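PDB 4ZRX: F5/8 type C domain protein from Bacteroides ovatus, which is a putative alpha-L-fucosidase, probably hydrolysing alpha-linked fucose from glycans, and also carries a probably carbohydrate-binding F5/8 type C domain. Local coordinates for residues T33-Q41 against P213-V224; L409-V417 against F431-R440. All coordinates share one frame; numbering follows the deposited sequence.

Contact 1. Residues T33-Q41 against P213-V224; sequences TPQQYAWQQ and PKAVMAIMGDDV
Gln35, Gln36 and Trp39 of helix 34-41 meet strand 216-219 and its flanking loops, the two axes approaching to 9.4 Å with their N-to-C directions 65° apart. Gln35 bends at chi2 (90°), which brings its amide back to the loop before the strand: NE2 donates to Pro213 O at 2.9 Å, almost head-on to the carbonyl. Gln36 keeps its chain extended beyond CG (chi2 176°) and reaches the far end of segment 213-224. Its NE2 gives a straight bond to Asp223 O (2.9 Å), while its OE1 takes Thr33 N on a lone pair at 3.0 Å; Thr33 OG1 in turn accepts from Gln36 N, completing a capping box. A water joins Thr33 OG1 to Asp223 OD1. One turn further along the helix, Trp39 packs on two valines. Val224 CG2 sits over the face of its five-membered ring, 3.8 Å from the centroid, a CH-pi contact, and Val216 CG2 comes to 3.7 Å from Trp39 CD1. Asp223 OD2 accepts from Met217 N, and its OD1 pairs with Lys10. Strand 216-219 runs parallel to strand 181-184 in the barrel sheet, helix 201-211 brings Tyr205 against Met217 and Asp223, and strand 279-290 sets Pro284 and Glu286 against Trp39.

Contact 2. Residues L409-V417 against F431-R440; sequences LTDNGWKEV and FPAVNANKLR
Trp414 and Arg440 stack flat: the guanidinium lies on the indole with centres 3.6 Å apart and planes 20° from parallel, a cation-pi contact centred on the five-membered ring. Arg440 NH2 hangs over Trp414 CD1 at 3.4 Å, and the root of the same side chain, CB, rests on Trp414 CZ3 at 3.5 Å. The arginine chain leaves extended and bends at chi3 (70°), folding its head back over the ring. Leu409 CD1 packs on the opposite face of the indole, 3.9 Å above its plane. With an alanine in place of Trp414, the guanidinium would probably lose the flat surface it stacks on, with Glu407 still holding NH2, and Leu409 the ring it packs against. Farther along, Val417 sets CB squarely over the Phe431 ring, 3.5 Å from its centroid.

Two backbone bonds tie the segments together at Leu409. Leu409 N donates to Lys438 O at 2.8 Å, and Leu409 O accepts from Asn437 N, where the chain turns its corner. On the hairpin itself Gly413 O takes both Thr410 N and Thr410 OG1, the latter at 2.7 Å, and the same hydroxyl accepts from Asn412 N in an ST turn. A water joins Lys415 NZ to Pro432 O. Outside the two segments Glu407 makes a salt bridge with Arg440 NH2, giving the stacked cation a second anchor.

The type I turn from Thr410 to Gly413 closes a tight antiparallel hairpin between strands 401-410 and 413-420, with strand 438-446 pairing on the other side of 401-410. Phe431 belongs to the edge strand of a second four-stranded antiparallel sheet, so that Val417 and Phe431 join the edges of two sheets, an arrangement consistent with a beta sandwich.

The two contacts follow each other along the chain, contact 1 closing before contact 2 opens, and their centres lie 38 Å apart with nearest atoms about 20 Å apart. They share no strand or helix. Contact 1 belongs to the TIM-barrel fucosidase part, whereas contact 2 lies in the all-beta module that follows helix 339-356. One bridge between these two bodies is Tyr425, from the loop between strands 413-420 and 427-431: it touches Gln40 and Gln41 of the helix in contact 1. The turn between these strands therefore touches helix 34-42. Contact 1 thus joins distant parts of the barrel chain; contact 2 joins strands close in sequence, within one sheet and between two, of what is probably a beta sandwich.

Contact 1. Residues T33-Q41 against P213-V224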
loop_
_atom_site.group_PDB
_atom_site.type_symbol
_atom_site.label_atom_id
_atom_site.label_comp_id
_atom_site.label_asym_id
_atom_site.label_seq_id
_atom_site.Cartn_x
_atom_site.Cartn_y
_atom_site.Cartn_z
ATOM N N THR A 33 -21.182 4.788 -10.546
ATOM C CA THR A 33 -22.262 3.789 -10.648
ATOM C C THR A 33 -22.549 3.246 -9.272
ATOM O O THR A 33 -21.717 3.353 -8.376
ATOM C CB THR A 33 -21.836 2.613 -11.550
ATOM O OG1 THR A 33 -20.738 1.926 -10.955
ATOM C CG2 THR A 33 -21.431 3.061 -12.883
ATOM N N PRO A 34 -23.703 2.554 -9.087
ATOM C CA PRO A 34 -23.917 1.856 -7.814
ATOM C C PRO A 34 -22.807 0.850 -7.501
ATOM O O PRO A 34 -22.445 0.684 -6.332
ATOM C CB PRO A 34 -25.241 1.117 -8.041
ATOM C CG PRO A 34 -25.939 2.017 -8.990
ATOM C CD PRO A 34 -24.883 2.417 -9.974
ATOM N N GLN A 35 -22.286 0.202 -8.525
ATOM C CA GLN A 35 -21.204 -0.798 -8.305
ATOM C C GLN A 35 -19.911 -0.127 -7.832
ATOM O O GLN A 35 -19.224 -0.628 -6.929
ATOM C CB GLN A 35 -20.959 -1.613 -9.558
ATOM C CG GLN A 35 -22.183 -2.439 -10.017
ATOM C CD GLN A 35 -23.125 -1.698 -11.006
ATOM O OE1 GLN A 35 -23.196 -0.497 -11.089
ATOM N NE2 GLN A 35 -23.852 -2.485 -11.777
ATOM N N GLN A 36 -19.588 0.995 -8.430
ATOM C CA GLN A 36 -18.403 1.737 -7.991
ATOM C C GLN A 36 -18.555 2.281 -6.602
ATOM O O GLN A 36 -17.585 2.343 -5.846
ATOM C CB GLN A 36 -18.105 2.848 -8.955
ATOM C CG GLN A 36 -17.575 2.393 -10.284
ATOM C CD GLN A 36 -17.413 3.587 -11.191
ATOM O OE1 GLN A 36 -18.390 4.346 -11.411
ATOM N NE2 GLN A 36 -16.231 3.798 -11.726
ATOM N N TYR A 37 -19.755 2.711 -6.262
ATOM C CA TYR A 37 -20.015 3.250 -4.938
ATOM C C TYR A 37 -19.932 2.188 -3.907
ATOM O O TYR A 37 -19.277 2.353 -2.872
ATOM C CB TYR A 37 -21.393 3.906 -4.938
ATOM C CG TYR A 37 -21.715 4.655 -3.705
ATOM C CD1 TYR A 37 -21.123 5.861 -3.436
ATOM C CD2 TYR A 37 -22.603 4.172 -2.809
ATOM C CE1 TYR A 37 -21.457 6.563 -2.260
ATOM C CE2 TYR A 37 -22.949 4.882 -1.678
ATOM C CZ TYR A 37 -22.405 6.058 -1.437
ATOM O OH TYR A 37 -22.669 6.735 -0.292
ATOM N N ALA A 38 -20.528 1.027 -4.197
ATOM C CA ALA A 38 -20.435 -0.115 -3.278
ATOM C C ALA A 38 -18.975 -0.568 -3.087
ATOM O O ALA A 38 -18.519 -0.885 -1.988
ATOM C CB ALA A 38 -21.303 -1.282 -3.798
ATOM N N TRP A 39 -18.217 -0.579 -4.174
ATOM C CA TRP A 39 -16.798 -0.932 -4.088
ATOM C C TRP A 39 -16.058 -0.016 -3.133
ATOM O O TRP A 39 -15.299 -0.477 -2.269
ATOM C CB TRP A 39 -16.211 -0.916 -5.506
ATOM C CG TRP A 39 -14.710 -1.049 -5.534
ATOM C CD1 TRP A 39 -13.953 -2.189 -5.552
ATOM C CD2 TRP A 39 -13.807 0.028 -5.581
ATOM N NE1 TRP A 39 -12.616 -1.869 -5.565
ATOM C CE2 TRP A 39 -12.497 -0.517 -5.546
ATOM C CE3 TRP A 39 -13.970 1.405 -5.551
ATOM C CZ2 TRP A 39 -11.345 0.312 -5.562
ATOM C CZ3 TRP A 39 -12.837 2.210 -5.581
ATOM C CH2 TRP A 39 -11.551 1.635 -5.570
ATOM N N GLN A 40 -16.308 1.280 -3.266
ATOM C CA GLN A 40 -15.658 2.313 -2.474
ATOM C C GLN A 40 -15.921 2.074 -0.969
ATOM O O GLN A 40 -15.053 2.246 -0.135
ATOM C CB GLN A 40 -16.204 3.691 -2.866
ATOM C CG GLN A 40 -15.412 4.851 -2.344
ATOM C CD GLN A 40 -14.249 5.176 -3.223
ATOM O OE1 GLN A 40 -14.440 5.645 -4.315
ATOM N NE2 GLN A 40 -13.031 4.911 -2.760
ATOM N N GLN A 41 -17.132 1.658 -0.656
ATOM C CA GLN A 41 -17.532 1.401 0.726
ATOM C C GLN A 41 -16.782 0.296 1.372
ATOM O O GLN A 41 -16.669 0.284 2.618
ATOM C CB GLN A 41 -19.000 1.111 0.902
ATOM C CG GLN A 41 -19.918 1.998 0.168
ATOM C CD GLN A 41 -19.841 3.378 0.537
ATOM O OE1 GLN A 41 -19.954 3.718 1.723
ATOM N NE2 GLN A 41 -19.676 4.276 -0.474
ATOM N N PRO A 213 -23.490 -8.817 -12.474
ATOM C CA PRO A 213 -23.952 -7.443 -12.490
ATOM C C PRO A 213 -23.399 -6.550 -11.387
ATOM O O PRO A 213 -23.447 -5.324 -11.533
ATOM C CB PRO A 213 -25.470 -7.600 -12.323
ATOM C CG PRO A 213 -25.790 -8.975 -12.752
ATOM C CD PRO A 213 -24.610 -9.801 -12.510
ATOM N N LYS A 214 -22.919 -7.124 -10.285
ATOM C CA LYS A 214 -22.386 -6.332 -9.191
ATOM C C LYS A 214 -20.901 -6.030 -9.326
ATOM O O LYS A 214 -20.382 -5.174 -8.547
ATOM C CB LYS A 214 -22.587 -7.050 -7.871
ATOM C CG LYS A 214 -24.040 -7.150 -7.482
ATOM C CD LYS A 214 -24.173 -7.919 -6.198
ATOM C CE LYS A 214 -25.606 -7.871 -5.618
ATOM N NZ LYS A 214 -25.648 -9.001 -4.666
ATOM N N ALA A 215 -20.200 -6.724 -10.239
ATOM C CA ALA A 215 -18.718 -6.678 -10.310
ATOM C C ALA A 215 -18.239 -5.370 -10.872
ATOM O O ALA A 215 -18.911 -4.781 -11.753
ATOM C CB ALA A 215 -18.173 -7.757 -11.139
ATOM N N VAL A 216 -17.074 -4.938 -10.404
ATOM C CA VAL A 216 -16.314 -3.902 -11.067
ATOM C C VAL A 216 -15.096 -4.505 -11.822
ATOM O O VAL A 216 -14.485 -5.463 -11.332
ATOM C CB VAL A 216 -15.823 -2.792 -10.100
ATOM C CG1 VAL A 216 -17.007 -1.956 -9.651
ATOM C CG2 VAL A 216 -15.070 -3.357 -8.917
HETATM N N MSE A 217 -14.800 -3.946 -12.983
HETATM C CA MSE A 217 -13.640 -4.324 -13.799
HETATM C C MSE A 217 -12.519 -3.359 -13.500
HETATM O O MSE A 217 -12.627 -2.159 -13.710
HETATM C CB MSE A 217 -14.003 -4.309 -15.289
HETATM C CG MSE A 217 -12.905 -4.849 -16.189
HETATM SE SE MSE A 217 -13.644 -4.904 -17.961
HETATM C CE MSE A 217 -12.141 -4.959 -19.156
ATOM N N ALA A 218 -11.431 -3.885 -12.915
ATOM C CA ALA A 218 -10.334 -3.090 -12.364
ATOM C C ALA A 218 -9.023 -3.153 -13.132
ATOM O O ALA A 218 -8.647 -4.192 -13.685
ATOM C CB ALA A 218 -10.093 -3.549 -10.948
ATOM N N ILE A 219 -8.339 -2.002 -13.140
ATOM C CA ILE A 219 -6.967 -1.784 -13.608
ATOM C C ILE A 219 -7.037 -1.617 -15.118
ATOM O O ILE A 219 -7.141 -0.470 -15.597
ATOM C CB ILE A 219 -5.955 -2.841 -13.133
ATOM C CG1 ILE A 219 -6.152 -3.164 -11.653
ATOM C CG2 ILE A 219 -4.547 -2.421 -13.504
ATOM C CD1 ILE A 219 -6.029 -1.988 -10.649
HETATM N N MSE A 220 -7.013 -2.709 -15.883
HETATM C CA MSE A 220 -7.356 -2.641 -17.321
HETATM C C MSE A 220 -8.862 -2.827 -17.324
HETATM O O MSE A 220 -9.414 -3.910 -17.559
HETATM C CB MSE A 220 -6.631 -3.703 -18.155
HETATM C CG MSE A 220 -5.158 -3.575 -18.195
HETATM SE SE MSE A 220 -4.520 -1.835 -18.792
HETATM C CE MSE A 220 -5.224 -1.906 -20.544
ATOM N N GLY A 221 -9.511 -1.743 -16.946
ATOM C CA GLY A 221 -10.954 -1.684 -16.715
ATOM C C GLY A 221 -11.323 -0.207 -16.611
ATOM O O GLY A 221 -10.457 0.632 -16.429
ATOM N N ASP A 222 -12.600 0.141 -16.722
ATOM C CA ASP A 222 -12.994 1.532 -16.494
ATOM C C ASP A 222 -13.754 1.734 -15.202
ATOM O O ASP A 222 -14.221 2.867 -14.939
ATOM C CB ASP A 222 -13.828 2.093 -17.680
ATOM C CG ASP A 222 -15.094 1.352 -17.931
ATOM O OD1 ASP A 222 -15.554 0.498 -17.139
ATOM O OD2 ASP A 222 -15.692 1.726 -19.022
ATOM N N ASP A 223 -13.819 0.704 -14.331
ATOM C CA ASP A 223 -14.472 0.878 -13.023
ATOM C C ASP A 223 -13.511 1.328 -11.921
ATOM O O ASP A 223 -13.937 2.098 -11.052
ATOM C CB ASP A 223 -15.217 -0.374 -12.555
ATOM C CG ASP A 223 -16.455 -0.671 -13.353
ATOM O OD1 ASP A 223 -17.236 0.299 -13.546
ATOM O OD2 ASP A 223 -16.644 -1.863 -13.691
ATOM N N VAL A 224 -12.299 0.782 -11.923
ATOM C CA VAL A 224 -11.338 0.988 -10.825
ATOM C C VAL A 224 -9.954 1.223 -11.423
ATOM O O VAL A 224 -9.513 0.474 -12.289
ATOM C CB VAL A 224 -11.323 -0.220 -9.910
ATOM C CG1 VAL A 224 -10.187 -0.211 -8.867
ATOM C CG2 VAL A 224 -12.643 -0.421 -9.152
HETATM O O HOH W 1 -19.800 0.050 -12.544
#

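Contact 2. Residues L409-V417 against F431-R440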
loop_
_atom_site.group_PDB
_atom_site.type_symbol
_atom_site.label_atom_id
_atom_site.label_comp_id
_atom_site.label_asym_id
_atom_site.label_seq_id
_atom_site.Cartn_x
_atom_site.Cartn_y
_atom_site.Cartn_z
ATOM N N LEU A 409 -10.979 23.939 18.872
ATOM C CA LEU A 409 -11.108 24.943 19.904
ATOM C C LEU A 409 -10.497 24.483 21.215
ATOM O O LEU A 409 -11.114 23.643 21.960
ATOM C CB LEU A 409 -12.552 25.292 20.093
ATOM C CG LEU A 409 -12.808 26.409 21.083
ATOM C CD1 LEU A 409 -12.040 27.641 20.753
ATOM C CD2 LEU A 409 -14.311 26.719 21.139
ATOM N N THR A 410 -9.363 25.065 21.564
ATOM C CA THR A 410 -8.672 24.791 22.862
ATOM C C THR A 410 -9.188 25.748 23.931
ATOM O O THR A 410 -10.022 26.622 23.622
ATOM C CB THR A 410 -7.162 24.946 22.744
ATOM O OG1 THR A 410 -6.835 26.367 22.668
ATOM C CG2 THR A 410 -6.644 24.229 21.550
ATOM N N ASP A 411 -8.672 25.598 25.168
ATOM C CA ASP A 411 -8.868 26.515 26.293
ATOM C C ASP A 411 -8.354 27.916 25.973
ATOM O O ASP A 411 -8.730 28.872 26.617
ATOM C CB ASP A 411 -8.198 25.988 27.620
ATOM C CG ASP A 411 -6.644 25.799 27.542
ATOM O OD1 ASP A 411 -5.944 26.379 26.701
ATOM O OD2 ASP A 411 -6.074 25.028 28.357
ATOM N N ASN A 412 -7.439 27.987 25.008
ATOM C CA ASN A 412 -6.810 29.285 24.671
ATOM C C ASN A 412 -7.058 29.685 23.205
ATOM O O ASN A 412 -6.205 30.364 22.631
ATOM C CB ASN A 412 -5.338 29.209 25.004
ATOM C CG ASN A 412 -4.687 30.573 25.265
ATOM O OD1 ASN A 412 -5.342 31.590 25.263
ATOM N ND2 ASN A 412 -3.414 30.557 25.602
ATOM N N GLY A 413 -8.218 29.305 22.678
ATOM C CA GLY A 413 -8.719 29.632 21.352
ATOM C C GLY A 413 -8.570 28.566 20.274
ATOM O O GLY A 413 -8.062 27.434 20.506
ATOM N N TRP A 414 -9.035 28.958 19.080
ATOM C CA TRP A 414 -8.887 28.093 17.912
ATOM C C TRP A 414 -7.404 27.827 17.539
ATOM O O TRP A 414 -6.581 28.734 17.555
ATOM C CB TRP A 414 -9.609 28.726 16.721
ATOM C CG TRP A 414 -11.070 28.744 16.845
ATOM C CD1 TRP A 414 -11.844 29.827 17.123
ATOM C CD2 TRP A 414 -11.981 27.611 16.796
ATOM N NE1 TRP A 414 -13.160 29.479 17.194
ATOM C CE2 TRP A 414 -13.288 28.127 16.985
ATOM C CE3 TRP A 414 -11.829 26.270 16.501
ATOM C CZ2 TRP A 414 -14.417 27.310 16.943
ATOM C CZ3 TRP A 414 -12.962 25.426 16.481
ATOM C CH2 TRP A 414 -14.234 25.963 16.729
ATOM N N LYS A 415 -7.113 26.568 17.279
ATOM C CA LYS A 415 -5.804 26.150 16.752
ATOM C C LYS A 415 -5.997 25.434 15.425
ATOM O O LYS A 415 -6.842 24.568 15.328
ATOM C CB LYS A 415 -5.141 25.226 17.734
ATOM C CG LYS A 415 -3.691 24.904 17.388
ATOM C CD LYS A 415 -3.082 23.950 18.412
ATOM C CE LYS A 415 -1.577 23.802 18.125
ATOM N NZ LYS A 415 -1.130 22.550 18.817
ATOM N N GLU A 416 -5.218 25.804 14.421
ATOM C CA GLU A 416 -5.260 25.063 13.154
ATOM C C GLU A 416 -4.650 23.673 13.355
ATOM O O GLU A 416 -3.524 23.521 13.868
ATOM C CB GLU A 416 -4.558 25.880 12.069
ATOM C CG GLU A 416 -4.756 25.252 10.680
ATOM C CD GLU A 416 -4.151 26.105 9.597
ATOM O OE1 GLU A 416 -4.552 27.267 9.479
ATOM O OE2 GLU A 416 -3.287 25.570 8.843
ATOM N N VAL A 417 -5.392 22.648 13.004
ATOM C CA VAL A 417 -4.912 21.271 13.138
ATOM C C VAL A 417 -4.692 20.621 11.801
ATOM O O VAL A 417 -4.002 19.565 11.776
ATOM C CB VAL A 417 -5.811 20.408 14.027
ATOM C CG1 VAL A 417 -5.750 20.934 15.469
ATOM C CG2 VAL A 417 -7.287 20.304 13.530
ATOM N N PHE A 431 -2.390 14.918 13.284
ATOM C CA PHE A 431 -1.725 16.108 13.809
ATOM C C PHE A 431 -1.361 15.885 15.257
ATOM O O PHE A 431 -1.861 14.963 15.874
ATOM C CB PHE A 431 -2.634 17.348 13.693
ATOM C CG PHE A 431 -4.027 17.132 14.179
ATOM C CD1 PHE A 431 -4.361 17.369 15.467
ATOM C CD2 PHE A 431 -5.019 16.710 13.289
ATOM C CE1 PHE A 431 -5.660 17.170 15.903
ATOM C CE2 PHE A 431 -6.341 16.512 13.738
ATOM C CZ PHE A 431 -6.643 16.705 15.041
ATOM N N PRO A 432 -0.533 16.751 15.839
ATOM C CA PRO A 432 -0.191 16.520 17.264
ATOM C C PRO A 432 -1.411 16.682 18.154
ATOM O O PRO A 432 -2.207 17.606 17.920
ATOM C CB PRO A 432 0.859 17.618 17.584
ATOM C CG PRO A 432 1.412 17.981 16.238
ATOM C CD PRO A 432 0.294 17.810 15.221
ATOM N N ALA A 433 -1.539 15.786 19.134
ATOM C CA ALA A 433 -2.689 15.748 20.002
ATOM C C ALA A 433 -2.993 17.110 20.609
ATOM O O ALA A 433 -2.091 17.836 21.069
ATOM C CB ALA A 433 -2.479 14.730 21.116
ATOM N N VAL A 434 -4.281 17.425 20.623
ATOM C CA VAL A 434 -4.776 18.605 21.323
ATOM C C VAL A 434 -6.010 18.282 22.142
ATOM O O VAL A 434 -6.823 17.413 21.775
ATOM C CB VAL A 434 -5.067 19.734 20.334
ATOM C CG1 VAL A 434 -6.222 19.393 19.396
ATOM C CG2 VAL A 434 -5.337 21.041 21.053
ATOM N N ASN A 435 -6.142 19.018 23.241
ATOM C CA ASN A 435 -7.343 18.977 24.063
ATOM C C ASN A 435 -8.259 20.063 23.533
ATOM O O ASN A 435 -7.884 21.248 23.516
ATOM C CB ASN A 435 -7.050 19.197 25.539
ATOM C CG ASN A 435 -6.268 18.058 26.162
ATOM O OD1 ASN A 435 -5.077 18.184 26.411
ATOM N ND2 ASN A 435 -6.919 16.948 26.393
ATOM N N ALA A 436 -9.460 19.669 23.095
ATOM C CA ALA A 436 -10.404 20.594 22.468
ATOM C C ALA A 436 -11.846 20.268 22.781
ATOM O O ALA A 436 -12.165 19.095 23.076
ATOM C CB ALA A 436 -10.218 20.584 20.985
ATOM N N ASN A 437 -12.727 21.256 22.618
ATOM C CA ASN A 437 -14.178 21.049 22.900
ATOM C C ASN A 437 -15.069 21.285 21.680
ATOM O O ASN A 437 -16.260 20.944 21.718
ATOM C CB ASN A 437 -14.605 21.839 24.118
ATOM C CG ASN A 437 -14.599 23.357 23.879
ATOM O OD1 ASN A 437 -15.361 23.858 23.088
ATOM N ND2 ASN A 437 -13.711 24.065 24.529
ATOM N N LYS A 438 -14.499 21.803 20.600
ATOM C CA LYS A 438 -15.159 21.950 19.354
ATOM C C LYS A 438 -14.149 21.777 18.224
ATOM O O LYS A 438 -12.946 21.984 18.399
ATOM C CB LYS A 438 -15.819 23.314 19.223
ATOM C CG LYS A 438 -17.085 23.551 20.161
ATOM C CD LYS A 438 -17.625 24.931 19.940
ATOM C CE LYS A 438 -19.053 25.188 20.577
ATOM N NZ LYS A 438 -19.333 24.669 21.946
ATOM N N LEU A 439 -14.683 21.461 17.046
ATOM C CA LEU A 439 -13.929 21.421 15.831
ATOM C C LEU A 439 -14.599 22.321 14.858
ATOM O O LEU A 439 -15.845 22.466 14.849
ATOM C CB LEU A 439 -13.967 19.973 15.344
ATOM C CG LEU A 439 -12.852 19.340 14.649
ATOM C CD1 LEU A 439 -11.482 19.400 15.317
ATOM C CD2 LEU A 439 -13.307 17.887 14.384
ATOM N N ARG A 440 -13.835 22.976 14.024
ATOM C CA ARG A 440 -14.403 23.804 12.964
ATOM C C ARG A 440 -13.786 23.386 11.651
ATOM O O ARG A 440 -12.566 23.223 11.594
ATOM C CB ARG A 440 -14.094 25.275 13.223
ATOM C CG ARG A 440 -14.640 26.201 12.183
ATOM C CD ARG A 440 -14.845 27.593 12.716
ATOM N NE ARG A 440 -13.586 28.259 12.973
ATOM C CZ ARG A 440 -13.422 29.415 13.605
ATOM N NH1 ARG A 440 -14.458 30.095 14.074
ATOM N NH2 ARG A 440 -12.211 29.892 13.754
HETATM O O HOH W 2 -7.473 23.086 25.578
HETATM O O HOH W 3 -2.058 20.391 17.284
#